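Local coordinates for transcriptional regulator AcuR (Rhodobacter sphaeroides 2.4.1, PDB 3BRU), which represses transcription of its own operon as a DNA-binding regulator of the TetR family, probably by binding two operator sequences in the promoter, at residues L108-F111 with T112-E116; P204-S207 with F208-F212. One frame throughout, in Å; residues are numbered along the deposited sequence.

Interaction 1. Residues L108-F111 with T112-E116; sequences LRLF and TRMAE
Thr112 and Arg113 both reach back to the carbonyl of Arg109, one turn earlier in helix 104-120 of the TetR-like C-terminal domain. The Arg113 amide makes the regular i to i+4 bond, N to O 3.1 Å, and the hydroxyl OG1 of Thr112 adds a second at 3.1 Å from Arg109 O, a threonine bond to the backbone three residues back. Both donors come from the same face of that carbonyl's plane, the hydroxyl well off its axis (C=O...donor angle 114°). Chi1 of 63° sets OG1 between the backbone N and the carbonyl carbon, which turns it down on the preceding turn. With an alanine here, Arg109 O would probably keep the Arg113 amide as its one donor from this stretch, and a gap would open beside Phe111 CD2. The next amides make ordinary i to i+4 bonds: Met114 N to Leu110 O and Ala115 N to Phe111 O, each 2.9 Å.

Apolar contacts run beside these bonds. CD1 of Leu110 lies 4.0 Å from CG of Met114, a selenomethionine in this crystal. Ala115 CB sits over one face of the Phe111 ring, 4.3 Å from CE1, while Thr112 CG2 comes within 3.7 Å of Phe111 CD2. Beyond the segment, Phe111 packs on helix 74-97, and Phe111, Thr112 and Ala115 all touch Trp189 of helix 178-199.

The threonine hydroxyl is thus satisfied by the helix's own backbone, and its methyl is left to pack.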
# COMPACT_ATOMS: atom_id res chain seq x y z
N LEU A 108 7.72 13.88 14.83
CA LEU A 108 7.08 12.82 14.06
C LEU A 108 5.57 13.07 13.94
O LEU A 108 4.99 12.86 12.90
CB LEU A 108 7.41 11.43 14.63
CG LEU A 108 6.80 10.27 13.81
CD1 LEU A 108 7.44 10.14 12.42
CD2 LEU A 108 6.83 8.91 14.57
N ARG A 109 4.95 13.51 15.03
CA ARG A 109 3.52 13.86 15.04
C ARG A 109 3.23 15.07 14.17
O ARG A 109 2.20 15.10 13.51
CB ARG A 109 3.03 14.10 16.47
CG ARG A 109 3.01 12.81 17.30
CD ARG A 109 2.41 13.01 18.71
NE ARG A 109 3.43 12.99 19.78
CZ ARG A 109 3.89 14.06 20.44
NH1 ARG A 109 4.82 13.91 21.39
NH2 ARG A 109 3.44 15.30 20.18
N LEU A 110 4.15 16.05 14.14
CA LEU A 110 4.03 17.19 13.23
C LEU A 110 4.02 16.76 11.75
O LEU A 110 3.17 17.20 11.00
CB LEU A 110 5.09 18.26 13.50
CG LEU A 110 5.06 19.47 12.55
CD1 LEU A 110 3.77 20.35 12.70
CD2 LEU A 110 6.27 20.31 12.76
N PHE A 111 4.95 15.90 11.35
CA PHE A 111 5.00 15.37 9.99
C PHE A 111 3.69 14.73 9.55
O PHE A 111 3.19 15.02 8.45
CB PHE A 111 6.16 14.39 9.79
CG PHE A 111 5.94 13.47 8.62
CD1 PHE A 111 6.11 13.93 7.32
CD2 PHE A 111 5.51 12.16 8.81
CE1 PHE A 111 5.86 13.11 6.24
CE2 PHE A 111 5.26 11.33 7.75
CZ PHE A 111 5.43 11.79 6.47
N THR A 112 3.14 13.86 10.37
CA THR A 112 1.88 13.16 10.05
C THR A 112 0.66 14.09 10.01
O THR A 112 -0.28 13.87 9.25
CB THR A 112 1.59 11.94 10.97
OG1 THR A 112 1.42 12.38 12.31
CG2 THR A 112 2.70 10.94 10.89
N ARG A 113 0.71 15.13 10.83
CA ARG A 113 -0.29 16.17 10.85
C ARG A 113 -0.27 17.00 9.55
O ARG A 113 -1.32 17.21 8.93
CB ARG A 113 -0.04 17.02 12.09
CG ARG A 113 -1.08 18.07 12.40
CD ARG A 113 -1.13 18.34 13.91
NE ARG A 113 -2.22 19.21 14.34
CZ ARG A 113 -3.36 19.48 13.68
NH1 ARG A 113 -4.25 20.33 14.22
NH2 ARG A 113 -3.63 18.94 12.49
N MSE A 114 0.92 17.45 9.16
CA MSE A 114 1.21 18.12 7.89
C MSE A 114 0.88 17.33 6.63
O MSE A 114 0.30 17.88 5.69
CB MSE A 114 2.70 18.47 7.82
CG MSE A 114 3.09 19.55 8.80
SE MSE A 114 4.89 20.28 8.56
CE MSE A 114 5.88 18.64 8.24
N ALA A 115 1.28 16.06 6.60
CA ALA A 115 0.99 15.20 5.49
C ALA A 115 -0.52 15.06 5.35
O ALA A 115 -1.03 15.11 4.25
CB ALA A 115 1.70 13.83 5.66
N GLU A 116 -1.23 14.90 6.46
CA GLU A 116 -2.70 14.87 6.41
C GLU A 116 -3.33 16.17 5.88
O GLU A 116 -4.28 16.14 5.08
CB GLU A 116 -3.26 14.56 7.79
CG GLU A 116 -4.80 14.56 7.86
CD GLU A 116 -5.34 14.21 9.26
OE1 GLU A 116 -4.54 13.67 10.11
OE2 GLU A 116 -6.55 14.49 9.51

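Interaction 2. Residues P204-S207 with F208-F212; sequences PLHS and FTRTF
Pro204 to Phe212 form regular helix with i to i+4 amide bonds, of which Phe208 N to Pro204 O (3.0 Å) enters 39° above the carbonyl plane and Arg210 N to His206 O (2.9 Å) lies closer to it.

The main side-chain meeting is between His206 and Arg210, one turn apart. Arg210 leaves the helix with CG anti to the backbone N and bends at chi3, -63°, which folds the guanidinium back over the preceding turn. One of its faces then lies above His206 O, 3.7 Å from the plane and over the centre, while NH2 comes to 3.3 Å from His206 CB. The imidazole and guanidinium planes are 65° apart, neither stacked nor flat against each other. The imidazole itself is turned to another partner, its NE2 probably hydrogen-bonded to OE2 of Glu116 on helix 104-120.

Two threonine hydroxyls bend back to carbonyls of the previous turn. Thr211 OG1 makes a weak bond to Ser207 O at 3.3 Å, beside the amide bond of its own residue. Thr209 OG1 lies 3.3 Å from Leu205 O and 3.5 Å from His206 O; either bond would be weak, and its single proton cannot serve both fully.

The CB of Phe212, not its ring, covers one face of Phe208, 4.0 Å above the plane and toward the rim.

Chemically the helix has three packed sides: Phe208 and Phe212 meet helix 178-199, on Trp189, Ala192 and Leu181; Leu205, His206 and Thr209 meet helix 104-120; Pro204, Ser207, Phe208 and Thr211 pack on the second subunit, contributing to the dimer contact. The exposed Arg210 instead lies over its own backbone, where the His206 carbonyl dipole would probably favour the positive charge.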
# COMPACT_ATOMS: atom_id res chain seq x y z
N PRO A 204 -8.11 6.35 8.59
CA PRO A 204 -7.02 5.36 8.64
C PRO A 204 -5.68 5.94 9.07
O PRO A 204 -4.85 5.20 9.63
CB PRO A 204 -6.94 4.83 7.21
CG PRO A 204 -8.27 5.19 6.60
CD PRO A 204 -8.64 6.48 7.21
N LEU A 205 -5.46 7.23 8.82
CA LEU A 205 -4.29 7.91 9.28
C LEU A 205 -4.29 7.98 10.79
O LEU A 205 -3.25 7.70 11.40
CB LEU A 205 -4.21 9.33 8.69
CG LEU A 205 -4.22 9.45 7.16
CD1 LEU A 205 -4.11 10.93 6.75
CD2 LEU A 205 -3.11 8.59 6.54
N HIS A 206 -5.43 8.35 11.39
CA HIS A 206 -5.50 8.55 12.83
C HIS A 206 -5.40 7.20 13.52
O HIS A 206 -4.76 7.04 14.57
CB HIS A 206 -6.82 9.22 13.24
CG HIS A 206 -7.08 10.54 12.57
ND1 HIS A 206 -8.35 11.06 12.42
CD2 HIS A 206 -6.24 11.45 12.02
CE1 HIS A 206 -8.28 12.23 11.83
NE2 HIS A 206 -7.02 12.49 11.55
N SER A 207 -6.05 6.22 12.91
CA SER A 207 -6.07 4.86 13.41
C SER A 207 -4.66 4.27 13.44
O SER A 207 -4.25 3.70 14.45
CB SER A 207 -6.97 4.00 12.54
OG SER A 207 -7.18 2.80 13.22
N PHE A 208 -3.93 4.41 12.34
CA PHE A 208 -2.54 3.99 12.31
C PHE A 208 -1.64 4.66 13.38
O PHE A 208 -0.90 3.98 14.09
CB PHE A 208 -1.91 4.13 10.91
CG PHE A 208 -0.41 4.06 10.94
CD1 PHE A 208 0.24 2.84 11.20
CD2 PHE A 208 0.36 5.22 10.82
CE1 PHE A 208 1.62 2.77 11.29
CE2 PHE A 208 1.76 5.16 10.91
CZ PHE A 208 2.39 3.92 11.14
N THR A 209 -1.68 5.99 13.50
CA THR A 209 -0.75 6.70 14.39
C THR A 209 -1.11 6.54 15.86
O THR A 209 -0.23 6.49 16.73
CB THR A 209 -0.61 8.23 14.02
OG1 THR A 209 -1.87 8.89 14.13
CG2 THR A 209 -0.07 8.42 12.61
N ARG A 210 -2.41 6.48 16.13
CA ARG A 210 -2.91 6.22 17.46
C ARG A 210 -2.34 4.90 17.97
O ARG A 210 -1.83 4.81 19.07
CB ARG A 210 -4.43 6.17 17.40
CG ARG A 210 -5.11 6.26 18.74
CD ARG A 210 -6.64 6.57 18.61
NE ARG A 210 -6.94 7.88 17.98
CZ ARG A 210 -7.62 8.06 16.84
NH1 ARG A 210 -8.13 7.02 16.15
NH2 ARG A 210 -7.80 9.31 16.39
N THR A 211 -2.41 3.86 17.14
CA THR A 211 -1.94 2.52 17.52
C THR A 211 -0.41 2.42 17.53
O THR A 211 0.16 1.89 18.47
CB THR A 211 -2.67 1.45 16.70
OG1 THR A 211 -4.07 1.57 16.98
CG2 THR A 211 -2.21 0.04 17.04
N PHE A 212 0.25 3.03 16.56
CA PHE A 212 1.73 3.09 16.51
C PHE A 212 2.35 3.85 17.69
O PHE A 212 3.43 3.48 18.17
CB PHE A 212 2.21 3.71 15.20
CG PHE A 212 3.63 3.36 14.87
CD1 PHE A 212 3.94 2.20 14.15
CD2 PHE A 212 4.68 4.18 15.30
CE1 PHE A 212 5.27 1.85 13.87
CE2 PHE A 212 6.01 3.83 15.03
CZ PHE A 212 6.31 2.67 14.30

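How the interactions relate
Going from the N terminus, interaction 1 comes first, within helix 104-120, and interaction 2 follows much later, within helix 203-212. Each joins adjoining residues of one helix, so neither closes a loop, and the two lie in series without nesting or crossing. In space they do touch, their centres about 12 Å apart. Glu116 OE2 and His206 NE2, 2.9 Å apart, form a probable hydrogen bond between the two helices, with Leu205 packing on Glu116 and the methyls of Thr112 and Thr209 meeting nearby. Trp189 of helix 178-199 touches both Phe111 and Phe208, drawing three helices of the TetR-type C-terminal domain together. Residues 204-212 also pack against the second subunit, so the chain of contacts runs on into the dimer interface.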